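Local atomic coordinates of probable hydrolase (Pseudomonas aeruginosa, PDB entry 7AL6), a protein that is of unknown function but has the alpha/beta hydrolase fold and is probably a hydrolase, perhaps a lipolytic one. Residues V229-L239 with F254-L265; M103-L111 with L122-P130. All coordinates share one frame; numbering follows the deposited sequence. Where two conformers were deposited one is given.

Contact 1 of 2, residues V229-L239 with F254-L265. With EDO (1,2-ethanediol), chain H.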
loop_
_atom_site.group_PDB
_atom_site.type_symbol
_atom_site.label_atom_id
_atom_site.label_comp_id
_atom_site.label_asym_id
_atom_site.label_seq_id
_atom_site.Cartn_x
_atom_site.Cartn_y
_atom_site.Cartn_z
ATOM N N VAL A 229 3.410 -37.108 -13.293
ATOM C CA VAL A 229 3.506 -36.746 -11.886
ATOM C C VAL A 229 4.365 -37.789 -11.181
ATOM O O VAL A 229 4.146 -38.995 -11.354
ATOM C CB VAL A 229 2.131 -36.668 -11.208
ATOM C CG1 VAL A 229 2.309 -36.440 -9.703
ATOM C CG2 VAL A 229 1.256 -35.589 -11.792
ATOM N N SER A 230 5.342 -37.326 -10.395
ATOM C CA SER A 230 6.104 -38.165 -9.479
ATOM C C SER A 230 5.790 -37.765 -8.038
ATOM O O SER A 230 6.056 -36.628 -7.614
ATOM C CB SER A 230 7.584 -38.035 -9.770
ATOM O OG SER A 230 8.349 -38.931 -8.963
ATOM N N LEU A 231 5.226 -38.692 -7.284
ATOM C CA LEU A 231 4.874 -38.458 -5.894
ATOM C C LEU A 231 5.747 -39.256 -4.921
ATOM O O LEU A 231 5.826 -40.498 -4.990
ATOM C CB LEU A 231 3.407 -38.781 -5.665
ATOM C CG LEU A 231 2.904 -38.662 -4.230
ATOM C CD1 LEU A 231 2.983 -37.252 -3.632
ATOM C CD2 LEU A 231 1.491 -39.159 -4.234
ATOM N N VAL A 232 6.348 -38.545 -3.964
ATOM C CA VAL A 232 7.134 -39.166 -2.893
ATOM C C VAL A 232 6.300 -39.178 -1.628
ATOM O O VAL A 232 5.695 -38.163 -1.248
ATOM C CB VAL A 232 8.465 -38.446 -2.673
ATOM C CG1 VAL A 232 9.076 -38.864 -1.316
ATOM C CG2 VAL A 232 9.401 -38.765 -3.833
ATOM N N LEU A 233 6.270 -40.338 -0.975
ATOM C CA LEU A 233 5.439 -40.593 0.195
ATOM C C LEU A 233 6.360 -40.991 1.330
ATOM O O LEU A 233 7.089 -41.974 1.202
ATOM C CB LEU A 233 4.440 -41.716 -0.085
ATOM C CG LEU A 233 3.509 -41.331 -1.234
ATOM C CD1 LEU A 233 2.893 -42.544 -1.856
ATOM C CD2 LEU A 233 2.452 -40.383 -0.684
ATOM N N ALA A 234 6.381 -40.174 2.371
ATOM C CA ALA A 234 7.222 -40.371 3.561
ATOM C C ALA A 234 6.584 -41.476 4.404
ATOM O O ALA A 234 5.434 -41.319 4.727
ATOM C CB ALA A 234 7.342 -39.096 4.340
ATOM N N GLU A 235 7.356 -42.444 4.877
ATOM C CA GLU A 235 6.653 -43.572 5.679
ATOM C C GLU A 235 5.848 -43.107 6.981
ATOM O O GLU A 235 4.764 -43.517 7.469
ATOM C CB GLU A 235 7.763 -44.426 6.283
ATOM C CG GLU A 235 7.239 -45.613 7.067
ATOM C CD GLU A 235 8.280 -46.640 7.481
ATOM O OE1 GLU A 235 7.926 -47.560 8.242
ATOM O OE2 GLU A 235 9.434 -46.528 7.042
ATOM N N GLN A 236 6.433 -42.094 7.596
ATOM C CA GLN A 236 5.945 -41.408 8.808
ATOM C C GLN A 236 5.317 -40.043 8.499
ATOM O O GLN A 236 5.116 -39.297 9.438
ATOM C CB GLN A 236 7.076 -41.343 9.819
ATOM C CG GLN A 236 7.205 -42.642 10.580
ATOM C CD GLN A 236 8.306 -42.578 11.597
ATOM O OE1 GLN A 236 9.467 -42.758 11.276
ATOM N NE2 GLN A 236 7.940 -42.309 12.836
ATOM N N GLY A 237 5.004 -39.727 7.244
ATOM C CA GLY A 237 4.367 -38.473 6.886
ATOM C C GLY A 237 2.876 -38.616 6.625
ATOM O O GLY A 237 2.154 -39.226 7.421
ATOM N N MET A 238 2.429 -38.077 5.481
ATOM C CA MET A 238 1.012 -38.011 5.101
ATOM C C MET A 238 0.219 -39.298 5.304
ATOM O O MET A 238 -0.871 -39.278 5.883
ATOM C CB MET A 238 0.937 -37.617 3.623
ATOM C CG MET A 238 -0.396 -37.838 2.917
ATOM S SD MET A 238 -0.450 -36.926 1.323
ATOM C CE MET A 238 0.625 -37.892 0.295
ATOM N N LEU A 239 0.724 -40.413 4.777
ATOM C CA LEU A 239 -0.043 -41.657 4.777
ATOM C C LEU A 239 -0.191 -42.241 6.184
ATOM O O LEU A 239 -1.220 -42.847 6.509
ATOM C CB LEU A 239 0.629 -42.666 3.851
ATOM C CG LEU A 239 0.363 -42.420 2.370
ATOM C CD1 LEU A 239 0.718 -43.676 1.562
ATOM C CD2 LEU A 239 -1.082 -42.010 2.095
ATOM N N PHE A 254 -0.301 -41.298 -10.996
ATOM C CA PHE A 254 0.979 -40.746 -10.557
ATOM C C PHE A 254 1.971 -41.864 -10.254
ATOM O O PHE A 254 1.599 -42.901 -9.707
ATOM C CB PHE A 254 0.790 -39.857 -9.314
ATOM C CG PHE A 254 -0.257 -38.775 -9.467
ATOM C CD1 PHE A 254 -0.669 -38.339 -10.713
ATOM C CD2 PHE A 254 -0.820 -38.182 -8.347
ATOM C CE1 PHE A 254 -1.629 -37.357 -10.838
ATOM C CE2 PHE A 254 -1.772 -37.189 -8.478
ATOM C CZ PHE A 254 -2.168 -36.774 -9.717
ATOM N N GLU A 255 3.249 -41.646 -10.594
ATOM C CA GLU A 255 4.314 -42.505 -10.089
ATOM C C GLU A 255 4.474 -42.282 -8.580
ATOM O O GLU A 255 4.445 -41.147 -8.099
ATOM C CB GLU A 255 5.641 -42.212 -10.808
ATOM C CG GLU A 255 5.613 -42.385 -12.356
ATOM C CD GLU A 255 6.915 -41.913 -13.035
ATOM O OE1 GLU A 255 7.998 -42.133 -12.466
ATOM O OE2 GLU A 255 6.873 -41.321 -14.147
ATOM N N ARG A 256 4.583 -43.369 -7.818
ATOM C CA ARG A 256 4.613 -43.297 -6.361
ATOM C C ARG A 256 5.911 -43.925 -5.881
ATOM O O ARG A 256 6.284 -45.010 -6.332
ATOM C CB ARG A 256 3.391 -43.980 -5.727
ATOM C CG ARG A 256 2.043 -43.376 -6.084
ATOM C CD ARG A 256 0.831 -44.126 -5.418
ATOM N NE ARG A 256 0.875 -45.579 -5.635
ATOM C CZ ARG A 256 0.322 -46.240 -6.662
ATOM N NH1 ARG A 256 -0.354 -45.617 -7.620
ATOM N NH2 ARG A 256 0.456 -47.554 -6.737
ATOM N N HIS A 257 6.612 -43.245 -4.979
ATOM C CA HIS A 257 7.825 -43.788 -4.384
ATOM C C HIS A 257 7.707 -43.669 -2.877
ATOM O O HIS A 257 7.523 -42.570 -2.340
ATOM C CB HIS A 257 9.077 -43.087 -4.921
ATOM C CG HIS A 257 9.470 -43.555 -6.290
ATOM N ND1 HIS A 257 8.885 -43.073 -7.442
ATOM C CD2 HIS A 257 10.330 -44.525 -6.682
ATOM C CE1 HIS A 257 9.379 -43.709 -8.485
ATOM N NE2 HIS A 257 10.273 -44.581 -8.052
ATOM N N HIS A 258 7.742 -44.809 -2.203
ATOM C CA HIS A 258 7.607 -44.870 -0.760
ATOM C C HIS A 258 8.997 -44.817 -0.172
ATOM O O HIS A 258 9.839 -45.656 -0.509
ATOM C CB HIS A 258 6.922 -46.165 -0.331
ATOM C CG HIS A 258 5.506 -46.217 -0.742
ATOM N ND1 HIS A 258 5.113 -46.702 -1.974
ATOM C CD2 HIS A 258 4.399 -45.720 -0.149
ATOM C CE1 HIS A 258 3.804 -46.571 -2.082
ATOM N NE2 HIS A 258 3.349 -45.967 -1.001
ATOM N N LEU A 259 9.244 -43.850 0.704
ATOM C CA LEU A 259 10.581 -43.726 1.265
ATOM C C LEU A 259 10.495 -43.522 2.765
ATOM O O LEU A 259 9.462 -43.096 3.294
ATOM C CB LEU A 259 11.350 -42.550 0.642
ATOM C CG LEU A 259 11.749 -42.684 -0.821
ATOM C CD1 LEU A 259 12.240 -41.332 -1.358
ATOM C CD2 LEU A 259 12.830 -43.718 -0.923
ATOM N N PRO A 260 11.558 -43.830 3.479
ATOM C CA PRO A 260 11.516 -43.680 4.940
ATOM C C PRO A 260 11.557 -42.215 5.341
ATOM O O PRO A 260 11.925 -41.326 4.557
ATOM C CB PRO A 260 12.767 -44.418 5.419
ATOM C CG PRO A 260 13.643 -44.520 4.243
ATOM C CD PRO A 260 12.860 -44.307 2.982
ATOM N N GLY A 261 11.165 -41.964 6.575
ATOM C CA GLY A 261 11.393 -40.667 7.188
ATOM C C GLY A 261 10.096 -39.961 7.464
ATOM O O GLY A 261 8.999 -40.507 7.282
ATOM N N GLY A 262 10.227 -38.706 7.889
ATOM C CA GLY A 262 9.085 -37.877 8.220
ATOM C C GLY A 262 8.597 -37.015 7.054
ATOM O O GLY A 262 9.064 -37.105 5.923
ATOM N N HIS A 263 7.645 -36.132 7.374
ATOM C CA HIS A 263 7.049 -35.244 6.392
ATOM C C HIS A 263 8.070 -34.346 5.683
ATOM O O HIS A 263 7.895 -34.005 4.499
ATOM C CB HIS A 263 6.029 -34.416 7.115
ATOM C CG HIS A 263 5.266 -33.488 6.244
ATOM N ND1 HIS A 263 4.564 -33.915 5.140
ATOM C CD2 HIS A 263 5.070 -32.155 6.328
ATOM C CE1 HIS A 263 3.945 -32.886 4.594
ATOM N NE2 HIS A 263 4.242 -31.804 5.291
ATOM N N HIS A 264 9.157 -33.999 6.362
ATOM C CA HIS A 264 10.247 -33.215 5.785
ATOM C C HIS A 264 11.418 -34.079 5.395
ATOM O O HIS A 264 12.565 -33.641 5.495
ATOM C CB HIS A 264 10.690 -32.133 6.765
ATOM C CG HIS A 264 9.764 -30.961 6.821
ATOM N ND1 HIS A 264 8.555 -30.995 7.481
ATOM C CD2 HIS A 264 9.863 -29.720 6.271
ATOM C CE1 HIS A 264 7.953 -29.823 7.356
ATOM N NE2 HIS A 264 8.724 -29.036 6.617
ATOM N N LEU A 265 11.166 -35.296 4.876
ATOM C CA LEU A 265 12.262 -36.239 4.665
ATOM C C LEU A 265 13.355 -35.683 3.769
ATOM O O LEU A 265 14.520 -36.091 3.883
ATOM C CB LEU A 265 11.735 -37.563 4.098
ATOM C CG LEU A 265 11.370 -37.604 2.623
ATOM C CD1 LEU A 265 11.114 -39.082 2.228
ATOM C CD2 LEU A 265 10.142 -36.753 2.306
HETATM C C1 EDO H . 4.380 -40.002 -14.937
HETATM O O1 EDO H . 4.588 -40.688 -16.144
HETATM C C2 EDO H . 3.233 -40.526 -14.174
HETATM O O2 EDO H . 2.153 -39.684 -14.000
HETATM O O HOH W 1 9.236 -41.032 -10.448
HETATM O O HOH W 2 10.534 -44.312 8.331
#
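Val229 turns CG1 anti to its own N (chi1 174°), and Phe254 swings its ring back beside its N (chi1 -53°). This lays the valine on one face of the phenylalanine ring. Val229 CG1 sits 3.8 Å from the centroid of the Phe254 ring in a CH-pi contact, 23° off the normal. Val229 CG2 reaches the ring at CD1 and CE1.

From here strands 229-234 and 255-259 run parallel. Glu255 N, His257 N and Leu259 N donate hydrogen bonds to Val229 O, Leu231 O and Leu233 O. Leu231 N, Leu233 N and Glu235 N return hydrogen bonds to Glu255 O, His257 O and Leu259 O. Past the strands, Gln236 N hydrogen-bonds to Gly261 O at 3.0 Å and carries the pairing into the loop.

Toward the C-terminal end the face with Val232, Ala234 and Leu259 is apolar. Val232 CG1 touches Leu259 CD1 at 4.0 Å, and Leu265 CD1 approaches the same methyl. Ala234 CB presses on Gly262 O at 3.1 Å. On the other face Leu233 and His258 lie side by side, with Leu233 CD1 3.6 Å from His258 NE2. A water joins Ser230 OG to Glu255 OE1, which also forms a salt bridge with Arg286. An ethanediol, probably from the crystallisation liquor, accepts a hydrogen bond from Val229 N.

The loop after strand 255-259 carries His263. Its ND1 hydrogen-bonds with Asp126 OD2 and its NE2 with Ser102 OG, consistent with a Ser-His-Asp catalytic triad.

Strand 255-259 is an outermost strand of the main sheet within this chain, and strand 119-125 pairs with the other side of strand 229-234. Helix 245-250 packs on Leu231, Leu233 and Arg256. Helix 270-284 packs on Ser230 and Glu255.

Contact 2 of 2, residues M103-L111 with L122-P130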
loop_
_atom_site.group_PDB
_atom_site.type_symbol
_atom_site.label_atom_id
_atom_site.label_comp_id
_atom_site.label_asym_id
_atom_site.label_seq_id
_atom_site.Cartn_x
_atom_site.Cartn_y
_atom_site.Cartn_z
ATOM N N MET A 103 2.079 -28.188 1.443
ATOM C CA MET A 103 1.239 -27.134 0.852
ATOM C C MET A 103 1.678 -26.764 -0.568
ATOM O O MET A 103 0.852 -26.403 -1.425
ATOM C CB MET A 103 1.259 -25.855 1.705
ATOM C CG MET A 103 0.273 -24.789 1.203
ATOM S SD MET A 103 0.313 -23.223 2.156
ATOM C CE MET A 103 1.938 -22.630 1.648
ATOM N N GLY A 104 2.980 -26.748 -0.802
ATOM C CA GLY A 104 3.471 -26.380 -2.115
ATOM C C GLY A 104 3.103 -27.401 -3.165
ATOM O O GLY A 104 2.983 -27.057 -4.353
ATOM N N ALA A 105 2.974 -28.672 -2.749
ATOM C CA ALA A 105 2.485 -29.723 -3.643
ATOM C C ALA A 105 1.012 -29.526 -3.926
ATOM O O ALA A 105 0.565 -29.675 -5.063
ATOM C CB ALA A 105 2.723 -31.115 -3.034
ATOM N N ILE A 106 0.257 -29.093 -2.916
ATOM C CA ILE A 106 -1.160 -28.821 -3.121
ATOM C C ILE A 106 -1.351 -27.714 -4.136
ATOM O O ILE A 106 -2.220 -27.805 -5.024
ATOM C CB ILE A 106 -1.824 -28.483 -1.781
ATOM C CG1 ILE A 106 -1.794 -29.706 -0.879
ATOM C CG2 ILE A 106 -3.221 -27.977 -2.038
ATOM C CD1 ILE A 106 -2.224 -29.415 0.508
ATOM N N VAL A 107 -0.541 -26.647 -4.027
ATOM C CA VAL A 107 -0.663 -25.507 -4.926
ATOM C C VAL A 107 -0.299 -25.934 -6.343
ATOM O O VAL A 107 -0.920 -25.505 -7.326
ATOM C CB VAL A 107 0.231 -24.346 -4.424
ATOM C CG1 VAL A 107 0.351 -23.263 -5.483
ATOM C CG2 VAL A 107 -0.351 -23.754 -3.158
ATOM N N SER A 108 0.698 -26.797 -6.450
ATOM C CA SER A 108 1.153 -27.280 -7.734
ATOM C C SER A 108 0.057 -28.045 -8.447
ATOM O O SER A 108 -0.124 -27.886 -9.665
ATOM C CB SER A 108 2.366 -28.191 -7.555
ATOM O OG SER A 108 3.498 -27.512 -7.066
ATOM N N VAL A 109 -0.665 -28.906 -7.705
ATOM C CA VAL A 109 -1.754 -29.696 -8.295
ATOM C C VAL A 109 -2.867 -28.791 -8.783
ATOM O O VAL A 109 -3.444 -29.017 -9.852
ATOM C CB VAL A 109 -2.295 -30.730 -7.281
ATOM C CG1 VAL A 109 -3.665 -31.317 -7.735
ATOM C CG2 VAL A 109 -1.291 -31.864 -7.046
ATOM N N LEU A 110 -3.201 -27.764 -8.012
ATOM C CA LEU A 110 -4.254 -26.795 -8.383
ATOM C C LEU A 110 -3.847 -26.113 -9.689
ATOM O O LEU A 110 -4.638 -26.049 -10.560
ATOM C CB LEU A 110 -4.409 -25.751 -7.276
ATOM C CG LEU A 110 -5.174 -26.186 -6.032
ATOM C CD1 LEU A 110 -5.430 -24.999 -5.139
ATOM C CD2 LEU A 110 -6.477 -26.873 -6.384
ATOM N N LEU A 111 -2.607 -25.683 -9.793
ATOM C CA LEU A 111 -2.079 -24.997 -10.985
ATOM C C LEU A 111 -2.059 -25.954 -12.182
ATOM O O LEU A 111 -2.504 -25.564 -13.228
ATOM C CB LEU A 111 -0.691 -24.477 -10.640
ATOM C CG LEU A 111 -0.093 -23.478 -11.613
ATOM C CD1 LEU A 111 -1.072 -22.381 -11.954
ATOM C CD2 LEU A 111 1.178 -22.910 -11.033
ATOM N N LEU A 122 5.141 -32.601 -12.755
ATOM C CA LEU A 122 4.938 -32.332 -11.314
ATOM C C LEU A 122 5.796 -33.295 -10.489
ATOM O O LEU A 122 5.657 -34.481 -10.689
ATOM C CB LEU A 122 3.486 -32.568 -10.912
ATOM C CG LEU A 122 2.459 -31.509 -11.248
ATOM C CD1 LEU A 122 1.271 -31.668 -10.331
ATOM C CD2 LEU A 122 3.030 -30.112 -11.156
ATOM N N ALA A 123 6.641 -32.805 -9.594
ATOM C CA ALA A 123 7.388 -33.610 -8.614
ATOM C C ALA A 123 6.809 -33.197 -7.262
ATOM O O ALA A 123 6.938 -32.046 -6.893
ATOM C CB ALA A 123 8.863 -33.398 -8.731
ATOM N N LEU A 124 6.162 -34.117 -6.572
ATOM C CA LEU A 124 5.449 -33.817 -5.338
ATOM C C LEU A 124 6.100 -34.558 -4.176
ATOM O O LEU A 124 6.389 -35.760 -4.286
ATOM C CB LEU A 124 3.991 -34.182 -5.462
ATOM C CG LEU A 124 3.254 -33.652 -6.697
ATOM C CD1 LEU A 124 1.828 -34.142 -6.703
ATOM C CD2 LEU A 124 3.263 -32.119 -6.742
ATOM N N ILE A 125 6.305 -33.851 -3.069
ATOM C CA ILE A 125 6.858 -34.451 -1.830
ATOM C C ILE A 125 5.786 -34.440 -0.729
ATOM O O ILE A 125 5.489 -33.372 -0.213
ATOM C CB ILE A 125 8.146 -33.762 -1.364
ATOM C CG1 ILE A 125 9.197 -33.683 -2.465
ATOM C CG2 ILE A 125 8.690 -34.454 -0.139
ATOM C CD1 ILE A 125 10.369 -32.829 -2.116
ATOM N N ASP A 126 5.184 -35.588 -0.438
ATOM C CA ASP A 126 4.276 -35.828 0.699
ATOM C C ASP A 126 3.109 -34.848 0.768
ATOM O O ASP A 126 2.804 -34.441 1.842
ATOM C CB ASP A 126 5.069 -35.808 1.996
ATOM C CG ASP A 126 4.545 -36.810 2.998
ATOM O OD1 ASP A 126 4.332 -37.921 2.603
ATOM O OD2 ASP A 126 4.338 -36.435 4.123
ATOM N N GLY A 127 2.519 -34.483 -0.355
ATOM C CA GLY A 127 1.340 -33.614 -0.420
ATOM C C GLY A 127 0.560 -33.868 -1.680
ATOM O O GLY A 127 1.163 -34.198 -2.651
ATOM N N LEU A 128 -0.742 -33.674 -1.648
ATOM C CA LEU A 128 -1.596 -33.859 -2.802
ATOM C C LEU A 128 -2.808 -32.940 -2.787
ATOM O O LEU A 128 -2.984 -32.090 -3.690
ATOM C CB LEU A 128 -2.046 -35.321 -2.865
ATOM C CG LEU A 128 -2.821 -35.650 -4.136
ATOM C CD1 LEU A 128 -1.857 -35.472 -5.321
ATOM C CD2 LEU A 128 -3.381 -37.035 -4.142
ATOM N N ILE A 129 -3.663 -33.092 -1.781
ATOM C CA ILE A 129 -4.901 -32.319 -1.742
ATOM C C ILE A 129 -4.978 -31.600 -0.405
ATOM O O ILE A 129 -4.342 -32.011 0.572
ATOM C CB ILE A 129 -6.149 -33.209 -1.934
ATOM C CG1 ILE A 129 -6.053 -34.439 -1.046
ATOM C CG2 ILE A 129 -6.301 -33.625 -3.409
ATOM C CD1 ILE A 129 -7.365 -35.213 -0.949
ATOM N N PRO A 130 -5.792 -30.553 -0.319
ATOM C CA PRO A 130 -5.967 -29.874 0.969
ATOM C C PRO A 130 -7.026 -30.558 1.817
ATOM O O PRO A 130 -7.688 -31.496 1.349
ATOM C CB PRO A 130 -6.420 -28.475 0.548
ATOM C CG PRO A 130 -7.292 -28.768 -0.693
ATOM C CD PRO A 130 -6.559 -29.894 -1.398
HETATM O O HOH W 3 -4.330 -29.796 -4.515
#
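Gly104 O is gripped twice, by Ser108 N at 3.1 Å and by Ser108 OG at 2.8 Å, the two arriving from opposite faces of the carbonyl plane. The contact is part of a beta-alpha-beta unit of the alpha/beta hydrolase fold. Ser108 OG lies beside its own backbone N (chi1 -66°), which turns it back along the helix. The CB of Ser108 still faces the strand, touching Leu122 CD2 and Leu124 CD2.

The axes of segments 103-111 and 122-125 run roughly antiparallel, at 151°. The helix starts at the probable nucleophile elbow, which includes Gly104. Ala105 CB meets Leu124 CD2 at 3.9 Å and also rests on Gly127 O. Val109 CG2 sits among three leucines, touching Leu122 CD1, Leu124 CD1 and Leu128 CD1. The side chains of Val109 and Leu124 cross at about a right angle. Asp126, just past the strand, points away from the helix. Its OD1 accepts a hydrogen bond from Ala234 N.

After Asp126 the chain passes over Ile106, whose CG2 meets Pro130 CD and whose CD1 lies 3.4 Å from Ile129 O. A water bridges the two backbones, donating to Ile106 O at 2.9 Å and to Leu128 O at 2.8 Å.

How the contacts relate
From the N terminus, contact 2 comes first. It closes the short loop between helix 103-114 and strand 119-125. Contact 1 opens about a hundred residues later and closes the loop holding helix 245-250. The two are in series, and neither encloses the other. They meet in the main sheet, where strands 119-125 and 229-234 are neighbours. Ser230 O and Leu124 N are 2.7 Å apart there, a probable hydrogen bond. Phe254 CE2 also packs on Leu128 CD1. Contact 2 ties helix 103-114 to strand 119-125. Contact 1 adds outermost strand 255-259 to strand 229-234. They supply the acid and the histidine of the probable triad.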